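Local coordinates for protein glucose-1-phosphate uridylyltransferase (Sphingomonas elodea, PDB 2UX8) that probably makes UDP-glucose and diphosphate from UTP and alpha-D-glucose 1-phosphate, the sugar phosphate held in this crystal structure, at residues 142-147 / 255-260; 149-154 / 213-218; 159-164 / 251-256. All blocks are in the same frame, centred on the assembly; numbering follows the deposited sequence.

All three contacts lie in the nucleotidyltransferase domain and tie the unit 142-164 to later parts of the chain. Strand 142-145 comes first in contact 1, followed by helix 150-161, whose start serves contact 2 and whose end serves contact 3. The partners come later: 213-218 for contact 2, then 251-256 and 255-260 for contacts 3 and 1, which share Val255 and Thr256. The centres of contacts 1 and 2 are about 9 Å apart, those of 2 and 3 about 10 Å, and those of 1 and 3 about 16 Å. The helix thus packs beside the main mixed sheet at its start and meets strand 252-256 at its end. Contacts 1 and 2 also hold residues of the glucose-1-phosphate pocket.

Contact 1. Residues 142-147 / 255-260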
loop_
_atom_site.group_PDB
_atom_site.type_symbol
_atom_site.label_atom_id
_atom_site.label_comp_id
_atom_site.label_asym_id
_atom_site.label_seq_id
_atom_site.Cartn_x
_atom_site.Cartn_y
_atom_site.Cartn_z
ATOM N N ASP C 142 16.456 -2.373 -19.969
ATOM C CA ASP C 142 17.644 -2.731 -20.728
ATOM C C ASP C 142 18.576 -3.492 -19.785
ATOM O O ASP C 142 19.373 -2.907 -19.042
ATOM C CB ASP C 142 18.315 -1.477 -21.300
ATOM C CG ASP C 142 17.702 -1.051 -22.623
ATOM O OD1 ASP C 142 17.808 0.133 -22.997
ATOM O OD2 ASP C 142 17.112 -1.915 -23.301
ATOM N N PHE C 143 18.425 -4.813 -19.807
ATOM C CA PHE C 143 19.207 -5.706 -18.976
ATOM C C PHE C 143 20.600 -5.821 -19.611
ATOM O O PHE C 143 20.760 -6.350 -20.717
ATOM C CB PHE C 143 18.496 -7.063 -18.908
ATOM C CG PHE C 143 19.144 -8.040 -17.986
ATOM C CD1 PHE C 143 19.071 -7.874 -16.614
ATOM C CD2 PHE C 143 19.901 -9.092 -18.496
ATOM C CE1 PHE C 143 19.756 -8.739 -15.760
ATOM C CE2 PHE C 143 20.587 -9.957 -17.650
ATOM C CZ PHE C 143 20.516 -9.779 -16.281
ATOM N N MET C 144 21.599 -5.287 -18.918
ATOM C CA MET C 144 22.965 -5.302 -19.417
ATOM C C MET C 144 23.784 -6.396 -18.740
ATOM O O MET C 144 24.210 -6.262 -17.592
ATOM C CB MET C 144 23.618 -3.933 -19.197
ATOM C CG MET C 144 22.805 -2.779 -19.758
ATOM S SD MET C 144 22.503 -2.923 -21.534
ATOM C CE MET C 144 23.836 -1.891 -22.170
ATOM N N PHE C 145 24.019 -7.469 -19.477
ATOM C CA PHE C 145 24.760 -8.604 -18.958
ATOM C C PHE C 145 26.247 -8.576 -19.327
ATOM O O PHE C 145 26.604 -8.603 -20.506
ATOM C CB PHE C 145 24.115 -9.892 -19.481
ATOM C CG PHE C 145 24.491 -11.111 -18.711
ATOM C CD1 PHE C 145 24.619 -11.058 -17.330
ATOM C CD2 PHE C 145 24.665 -12.325 -19.356
ATOM C CE1 PHE C 145 24.911 -12.195 -16.606
ATOM C CE2 PHE C 145 24.957 -13.474 -18.640
ATOM C CZ PHE C 145 25.081 -13.410 -17.261
ATOM N N GLY C 146 27.108 -8.526 -18.315
ATOM C CA GLY C 146 28.538 -8.507 -18.568
ATOM C C GLY C 146 29.333 -7.966 -17.397
ATOM O O GLY C 146 28.757 -7.410 -16.465
ATOM N N GLN C 147 30.650 -8.154 -17.417
ATOM C CA GLN C 147 31.498 -7.638 -16.346
ATOM C C GLN C 147 32.617 -6.851 -16.992
ATOM O O GLN C 147 33.256 -7.336 -17.913
ATOM C CB GLN C 147 32.129 -8.748 -15.504
ATOM C CG GLN C 147 31.539 -10.135 -15.640
ATOM C CD GLN C 147 32.013 -11.064 -14.525
ATOM O OE1 GLN C 147 33.214 -11.167 -14.248
ATOM N NE2 GLN C 147 31.069 -11.746 -13.882
ATOM N N VAL C 255 29.245 4.929 -26.014
ATOM C CA VAL C 255 30.060 3.854 -25.478
ATOM C C VAL C 255 29.472 2.503 -25.863
ATOM O O VAL C 255 28.275 2.277 -25.713
ATOM C CB VAL C 255 30.137 3.938 -23.950
ATOM C CG1 VAL C 255 31.071 2.876 -23.426
ATOM C CG2 VAL C 255 30.604 5.324 -23.529
ATOM N N THR C 256 30.306 1.609 -26.382
ATOM C CA THR C 256 29.820 0.292 -26.742
ATOM C C THR C 256 30.130 -0.633 -25.570
ATOM O O THR C 256 31.242 -0.653 -25.042
ATOM C CB THR C 256 30.459 -0.216 -28.050
ATOM O OG1 THR C 256 31.879 -0.128 -27.956
ATOM C CG2 THR C 256 29.989 0.624 -29.224
ATOM N N PHE C 257 29.112 -1.374 -25.159
ATOM C CA PHE C 257 29.194 -2.271 -24.024
ATOM C C PHE C 257 29.905 -3.593 -24.277
ATOM O O PHE C 257 29.631 -4.282 -25.255
ATOM C CB PHE C 257 27.769 -2.521 -23.512
ATOM C CG PHE C 257 27.693 -3.449 -22.341
ATOM C CD1 PHE C 257 28.481 -3.232 -21.210
ATOM C CD2 PHE C 257 26.807 -4.520 -22.353
ATOM C CE1 PHE C 257 28.383 -4.072 -20.099
ATOM C CE2 PHE C 257 26.693 -5.368 -21.259
ATOM C CZ PHE C 257 27.482 -5.147 -20.121
ATOM N N GLN C 258 30.819 -3.936 -23.372
ATOM C CA GLN C 258 31.570 -5.182 -23.447
ATOM C C GLN C 258 30.716 -6.238 -22.759
ATOM O O GLN C 258 30.968 -6.622 -21.610
ATOM C CB GLN C 258 32.886 -5.035 -22.703
ATOM C CG GLN C 258 33.569 -3.731 -22.985
ATOM C CD GLN C 258 34.478 -3.803 -24.176
ATOM O OE1 GLN C 258 35.696 -3.813 -24.023
ATOM N NE2 GLN C 258 33.902 -3.864 -25.373
ATOM N N GLY C 259 29.689 -6.688 -23.465
ATOM C CA GLY C 259 28.790 -7.689 -22.925
ATOM C C GLY C 259 27.575 -7.692 -23.819
ATOM O O GLY C 259 27.592 -7.060 -24.873
ATOM N N THR C 260 26.526 -8.405 -23.431
ATOM C CA THR C 260 25.328 -8.414 -24.250
ATOM C C THR C 260 24.144 -7.801 -23.516
ATOM O O THR C 260 23.992 -7.915 -22.291
ATOM C CB THR C 260 24.978 -9.828 -24.729
ATOM O OG1 THR C 260 25.010 -10.728 -23.622
ATOM C CG2 THR C 260 25.965 -10.287 -25.783
HETATM O O HOH W 1 31.813 -8.911 -20.255
#
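Phe145 and Thr260 pair in the small two-stranded antiparallel sheet formed by 142-145 and 260-263. Strand 142-145 also carries Asp142 of the glucose-1-phosphate pocket, whose OD1 makes a weak hydrogen bond to O6 of the sugar. Phe145 and Thr260 form a hydrogen-bonded pair. Phe145 N donates to Thr260 O at 2.8 Å, and Thr260 N donates to Phe145 O at 2.9 Å. Beyond the pair, Gln258 is the centre of an inverse gamma turn. A water bridges the two segments there, accepting from Gln147 N at 3.2 Å and donating to Gln258 O at 2.8 Å.

Phe257 supplies the main side-chain contact. Its CG lies anti to the backbone N (chi1 179°), which sends the ring back toward 142-147. The Met144 chain bends at chi2 and chi3 and runs past this ring in the opposite direction. Met144 CE reaches Phe257 CD2 at 4.0 Å. The sulfur SD of Met144 stands 5.3 Å from the centroid of the Phe257 ring, 35° off its normal, in an oblique Met-aromatic contact. Gly146 CA lies 3.8 Å from Phe257 CZ, and the backbone angles of Gly146 favour glycine there.

Met144 and Phe257 both also pack on Cys150 of helix 150-161 and on Cys167 of strand 164-170. Asp142 forms a salt bridge with Arg261 of strand 260-263.

Contact 2. Residues 149-154 / 213-218; sequences GCLKQM and IGRYIL. With G1P (1-O-phosphono-alpha-D-glucopyranose), chain K.
Arg215 NH1, at the end of a side chain packed on Cys150 and Leu151, donates weakly to two carbonyls. One is Gly214 O, at 3.4 Å and nearly straight (169°); the other is Leu139 O. The stronger partner of the guanidinium is Glu54, which takes NH2 in a salt bridge. Glu54 also accepts from Leu151 N, which joins the arginine to the helix start; its charge is likely to suit that end. Gly149, at the N-cap position, has its O bonded to Gln153 N.

The rest of the contact is buried and mostly apolar. CB and CG of Arg215 lie against the helix, and the bend at chi2 (48°) directs the rest of the chain. Cys150 SG rests on Arg215 CG at 3.7 Å, and Leu151 CD2 meets the same CG at 4.1 Å. Met154 crosses the arginine chain at about a right angle. Its SD lies 3.7 Å from Arg215 CB, and its bent end brings CE to 3.6 Å from Arg215 O. Ile217 CD1 touches Met154 CB at 4.1 Å. With an alanine in place of Met154, the SD and CE contacts go, which is likely to leave a gap beside Arg215 CB and its carbonyl O.

Tyr216 points away from the helix, and its OH comes 3.7 Å from C2 of the bound glucose 1-phosphate. Helix 150-161 thus covers one side of strand 215-218, with the sugar on the other. The axes of 150-154 and 215-218 approach to 9.2 Å, with 36° between their directions. Strand 215-218 itself lies between strands 135-138 and 164-170.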
loop_
_atom_site.group_PDB
_atom_site.type_symbol
_atom_site.label_atom_id
_atom_site.label_comp_id
_atom_site.label_asym_id
_atom_site.label_seq_id
_atom_site.Cartn_x
_atom_site.Cartn_y
_atom_site.Cartn_z
ATOM N N GLY C 149 29.894 -4.034 -15.111
ATOM C CA GLY C 149 28.563 -3.642 -15.517
ATOM C C GLY C 149 28.670 -2.472 -16.464
ATOM O O GLY C 149 29.647 -1.729 -16.437
ATOM N N CYS C 150 27.669 -2.308 -17.310
ATOM C CA CYS C 150 27.653 -1.221 -18.265
ATOM C C CYS C 150 27.998 0.147 -17.676
ATOM O O CYS C 150 28.822 0.875 -18.225
ATOM C CB CYS C 150 26.292 -1.158 -18.935
ATOM S SG CYS C 150 26.253 -0.127 -20.401
ATOM N N LEU C 151 27.390 0.504 -16.555
ATOM C CA LEU C 151 27.668 1.812 -15.973
ATOM C C LEU C 151 29.122 1.979 -15.547
ATOM O O LEU C 151 29.690 3.067 -15.684
ATOM C CB LEU C 151 26.727 2.072 -14.796
ATOM C CG LEU C 151 26.017 3.432 -14.732
ATOM C CD1 LEU C 151 26.734 4.352 -13.762
ATOM C CD2 LEU C 151 25.910 4.043 -16.128
ATOM N N LYS C 152 29.727 0.911 -15.033
ATOM C CA LYS C 152 31.120 0.983 -14.617
ATOM C C LYS C 152 32.009 1.203 -15.840
ATOM O O LYS C 152 32.901 2.042 -15.811
ATOM C CB LYS C 152 31.546 -0.292 -13.884
ATOM C CG LYS C 152 33.003 -0.260 -13.428
ATOM C CD LYS C 152 33.250 0.923 -12.496
ATOM C CE LYS C 152 34.725 1.297 -12.393
ATOM N NZ LYS C 152 35.565 0.187 -11.893
ATOM N N GLN C 153 31.763 0.463 -16.916
ATOM C CA GLN C 153 32.548 0.637 -18.131
ATOM C C GLN C 153 32.413 2.076 -18.598
ATOM O O GLN C 153 33.384 2.700 -19.027
ATOM C CB GLN C 153 32.059 -0.302 -19.231
ATOM C CG GLN C 153 32.148 -1.767 -18.853
ATOM C CD GLN C 153 31.811 -2.706 -19.994
ATOM O OE1 GLN C 153 31.593 -3.894 -19.782
ATOM N NE2 GLN C 153 31.775 -2.180 -21.208
ATOM N N MET C 154 31.204 2.610 -18.491
ATOM C CA MET C 154 30.933 3.976 -18.912
ATOM C C MET C 154 31.612 5.022 -18.054
ATOM O O MET C 154 32.138 6.015 -18.575
ATOM C CB MET C 154 29.431 4.235 -18.931
ATOM C CG MET C 154 28.773 3.775 -20.210
ATOM S SD MET C 154 27.023 4.103 -20.240
ATOM C CE MET C 154 26.987 5.818 -20.635
ATOM N N ILE C 213 21.066 3.483 -26.088
ATOM C CA ILE C 213 20.567 2.460 -25.180
ATOM C C ILE C 213 20.347 3.114 -23.819
ATOM O O ILE C 213 20.968 4.124 -23.514
ATOM C CB ILE C 213 21.561 1.275 -25.063
ATOM C CG1 ILE C 213 21.735 0.613 -26.434
ATOM C CG2 ILE C 213 21.056 0.259 -24.045
ATOM C CD1 ILE C 213 20.443 0.244 -27.116
ATOM N N GLY C 214 19.467 2.536 -23.012
ATOM C CA GLY C 214 19.135 3.093 -21.709
ATOM C C GLY C 214 20.176 3.251 -20.615
ATOM O O GLY C 214 19.935 2.892 -19.459
ATOM N N ARG C 215 21.329 3.800 -20.963
ATOM C CA ARG C 215 22.410 4.040 -20.006
ATOM C C ARG C 215 23.000 5.415 -20.352
ATOM O O ARG C 215 23.520 5.606 -21.452
ATOM C CB ARG C 215 23.472 2.936 -20.122
ATOM C CG ARG C 215 23.595 2.006 -18.904
ATOM C CD ARG C 215 22.245 1.503 -18.428
ATOM N NE ARG C 215 22.317 0.278 -17.641
ATOM C CZ ARG C 215 21.268 -0.523 -17.463
ATOM N NH1 ARG C 215 20.112 -0.199 -18.011
ATOM N NH2 ARG C 215 21.370 -1.661 -16.782
ATOM N N TYR C 216 22.891 6.374 -19.429
ATOM C CA TYR C 216 23.394 7.727 -19.664
ATOM C C TYR C 216 24.200 8.308 -18.506
ATOM O O TYR C 216 24.032 7.933 -17.341
ATOM C CB TYR C 216 22.249 8.723 -19.908
ATOM C CG TYR C 216 21.151 8.329 -20.879
ATOM C CD1 TYR C 216 20.310 7.242 -20.625
ATOM C CD2 TYR C 216 20.894 9.102 -22.011
ATOM C CE1 TYR C 216 19.242 6.945 -21.473
ATOM C CE2 TYR C 216 19.832 8.809 -22.860
ATOM C CZ TYR C 216 19.012 7.736 -22.585
ATOM O OH TYR C 216 17.957 7.476 -23.422
ATOM N N ILE C 217 25.074 9.246 -18.853
ATOM C CA ILE C 217 25.868 10.001 -17.895
ATOM C C ILE C 217 25.767 11.399 -18.468
ATOM O O ILE C 217 26.335 11.683 -19.514
ATOM C CB ILE C 217 27.326 9.593 -17.870
ATOM C CG1 ILE C 217 27.464 8.240 -17.184
ATOM C CG2 ILE C 217 28.139 10.656 -17.140
ATOM C CD1 ILE C 217 28.894 7.816 -16.917
ATOM N N LEU C 218 25.030 12.267 -17.795
ATOM C CA LEU C 218 24.816 13.614 -18.294
ATOM C C LEU C 218 25.309 14.733 -17.400
ATOM O O LEU C 218 25.422 14.579 -16.191
ATOM C CB LEU C 218 23.329 13.806 -18.554
ATOM C CG LEU C 218 22.815 12.773 -19.537
ATOM C CD1 LEU C 218 21.325 12.691 -19.419
ATOM C CD2 LEU C 218 23.259 13.131 -20.965
HETATM C C1 G1P K . 14.285 6.002 -24.962
HETATM C C2 G1P K . 15.036 7.123 -25.707
HETATM C C3 G1P K . 15.556 6.563 -27.042
HETATM C C4 G1P K . 16.511 5.416 -26.728
HETATM C C5 G1P K . 15.727 4.334 -25.952
HETATM C C6 G1P K . 16.675 3.175 -25.607
HETATM O O1 G1P K . 13.143 5.598 -25.751
HETATM O O2 G1P K . 14.137 8.204 -25.950
HETATM O O3 G1P K . 16.258 7.580 -27.745
HETATM O O4 G1P K . 17.011 4.876 -27.951
HETATM O O5 G1P K . 15.200 4.887 -24.713
HETATM O O6 G1P K . 15.979 2.159 -24.881
HETATM P P G1P K . 12.217 4.558 -24.916
HETATM O O1P G1P K . 11.776 5.159 -23.633
HETATM O O2P G1P K . 10.946 4.161 -25.807
HETATM O O3P G1P K . 13.044 3.209 -24.607
#

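Contact 3. Residues 159-164 / 251-256; sequences NKVGGN and PFHGVT
Asn164 lays its CB squarely over one face of the Phe252 ring. The distance from Asn164 CB to the centroid of that ring is 3.6 Å, only 4° off the ring normal, so this is a CH-pi contact. Both side chains stand on the same side of the sheet. Phe252 CG is turned roughly anti to the backbone N (chi1 -152°), which brings the face of the ring against Asn164 CB.

The backbone pairing is consistent with this overlap. Asn164 sits opposite Phe252 in a parallel bridge and bonds to the residues flanking it. Asn164 N donates to Pro251 O at 2.7 Å, and Asn164 O accepts from His253 N at 3.0 Å. Two CA-H...O contacts support the pairing: Gly163 CA lies 3.3 Å from Pro251 O, and Phe252 CA lies 3.3 Å from Asn164 O.

In the fold, this is where helix 150-161 gives way to strand 164-170, which runs parallel to strand 252-256 in the large mixed sheet. The turn passes through Gly162 and Gly163. Both have positive phi, a conformation that glycine adopts readily. At Gly163 a side chain would also point toward the carbonyl of Pro251.

At the helix end, Val161 and His253 cross at about a right angle. The CG1 methyl of Val161 faces the imidazole, but the detail of this approach is doubtful. Val161 CG1 also lies 4.0 Å from Pro251 CB. Pro251 CB in turn stands 3.7 Å from Val161 O, placing the proline against the last turn of the helix. Strand 191-198 borders the other side of strand 252-256. Val194 packs on Phe252, Glu193 on His253, and Leu191 on Val161.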
loop_
_atom_site.group_PDB
_atom_site.type_symbol
_atom_site.label_atom_id
_atom_site.label_comp_id
_atom_site.label_asym_id
_atom_site.label_seq_id
_atom_site.Cartn_x
_atom_site.Cartn_y
_atom_site.Cartn_z
ATOM N N ASN C 159 35.792 9.159 -16.683
ATOM C CA ASN C 159 36.984 9.607 -15.962
ATOM C C ASN C 159 38.072 10.151 -16.866
ATOM O O ASN C 159 38.955 10.882 -16.410
ATOM C CB ASN C 159 37.600 8.459 -15.158
ATOM C CG ASN C 159 36.837 8.152 -13.894
ATOM O OD1 ASN C 159 36.728 8.986 -12.991
ATOM N ND2 ASN C 159 36.302 6.947 -13.817
ATOM N N LYS C 160 38.035 9.776 -18.138
ATOM C CA LYS C 160 39.059 10.245 -19.056
ATOM C C LYS C 160 38.620 11.316 -20.041
ATOM O O LYS C 160 39.390 12.228 -20.336
ATOM C CB LYS C 160 39.684 9.072 -19.811
ATOM C CG LYS C 160 38.732 8.257 -20.622
ATOM C CD LYS C 160 39.455 7.134 -21.346
ATOM C CE LYS C 160 40.317 7.647 -22.494
ATOM N NZ LYS C 160 41.036 6.549 -23.218
ATOM N N VAL C 161 37.395 11.226 -20.550
ATOM C CA VAL C 161 36.926 12.235 -21.487
ATOM C C VAL C 161 35.886 13.226 -20.950
ATOM O O VAL C 161 35.703 14.299 -21.541
ATOM C CB VAL C 161 36.389 11.587 -22.753
ATOM C CG1 VAL C 161 36.079 12.651 -23.777
ATOM C CG2 VAL C 161 37.417 10.616 -23.297
ATOM N N GLY C 162 35.215 12.878 -19.846
ATOM C CA GLY C 162 34.224 13.762 -19.247
ATOM C C GLY C 162 33.047 14.038 -20.151
ATOM O O GLY C 162 32.792 13.266 -21.071
ATOM N N GLY C 163 32.326 15.127 -19.898
ATOM C CA GLY C 163 31.181 15.462 -20.734
ATOM C C GLY C 163 29.993 14.517 -20.608
ATOM O O GLY C 163 29.688 14.043 -19.520
ATOM N N ASN C 164 29.328 14.240 -21.727
ATOM C CA ASN C 164 28.165 13.366 -21.733
ATOM C C ASN C 164 28.439 12.059 -22.466
ATOM O O ASN C 164 29.119 12.042 -23.490
ATOM C CB ASN C 164 26.981 14.086 -22.384
ATOM C CG ASN C 164 26.822 15.514 -21.887
ATOM O OD1 ASN C 164 27.371 16.451 -22.471
ATOM N ND2 ASN C 164 26.085 15.686 -20.794
ATOM N N PRO C 251 32.047 17.481 -24.632
ATOM C CA PRO C 251 32.448 16.151 -25.106
ATOM C C PRO C 251 31.255 15.205 -25.055
ATOM O O PRO C 251 30.706 14.967 -23.981
ATOM C CB PRO C 251 33.515 15.731 -24.096
ATOM C CG PRO C 251 34.113 17.020 -23.660
ATOM C CD PRO C 251 32.931 17.953 -23.549
ATOM N N PHE C 252 30.845 14.672 -26.198
ATOM C CA PHE C 252 29.724 13.755 -26.201
ATOM C C PHE C 252 30.099 12.497 -26.965
ATOM O O PHE C 252 30.351 12.535 -28.168
ATOM C CB PHE C 252 28.495 14.434 -26.795
ATOM C CG PHE C 252 27.208 13.891 -26.269
ATOM C CD1 PHE C 252 26.081 14.697 -26.181
ATOM C CD2 PHE C 252 27.120 12.565 -25.867
ATOM C CE1 PHE C 252 24.882 14.189 -25.698
ATOM C CE2 PHE C 252 25.928 12.048 -25.384
ATOM C CZ PHE C 252 24.802 12.863 -25.299
ATOM N N HIS C 253 30.144 11.381 -26.247
ATOM C CA HIS C 253 30.530 10.114 -26.844
ATOM C C HIS C 253 29.563 8.970 -26.612
ATOM O O HIS C 253 28.814 8.946 -25.632
ATOM C CB HIS C 253 31.892 9.700 -26.307
ATOM C CG HIS C 253 32.939 10.751 -26.461
ATOM N ND1 HIS C 253 33.537 11.032 -27.668
ATOM C CD2 HIS C 253 33.472 11.613 -25.566
ATOM C CE1 HIS C 253 34.396 12.022 -27.509
ATOM N NE2 HIS C 253 34.374 12.393 -26.243
ATOM N N GLY C 254 29.605 8.017 -27.536
ATOM C CA GLY C 254 28.780 6.837 -27.433
ATOM C C GLY C 254 29.716 5.755 -26.940
ATOM O O GLY C 254 30.860 5.683 -27.381
ATOM N N VAL C 255 29.245 4.929 -26.014
ATOM C CA VAL C 255 30.060 3.854 -25.478
ATOM C C VAL C 255 29.472 2.503 -25.863
ATOM O O VAL C 255 28.275 2.277 -25.713
ATOM C CB VAL C 255 30.137 3.938 -23.950
ATOM C CG1 VAL C 255 31.071 2.876 -23.426
ATOM C CG2 VAL C 255 30.604 5.324 -23.529
ATOM N N THR C 256 30.306 1.609 -26.382
ATOM C CA THR C 256 29.820 0.292 -26.742
ATOM C C THR C 256 30.130 -0.633 -25.570
ATOM O O THR C 256 31.242 -0.653 -25.042
ATOM C CB THR C 256 30.459 -0.216 -28.050
ATOM O OG1 THR C 256 31.879 -0.128 -27.956
ATOM C CG2 THR C 256 29.989 0.624 -29.224
#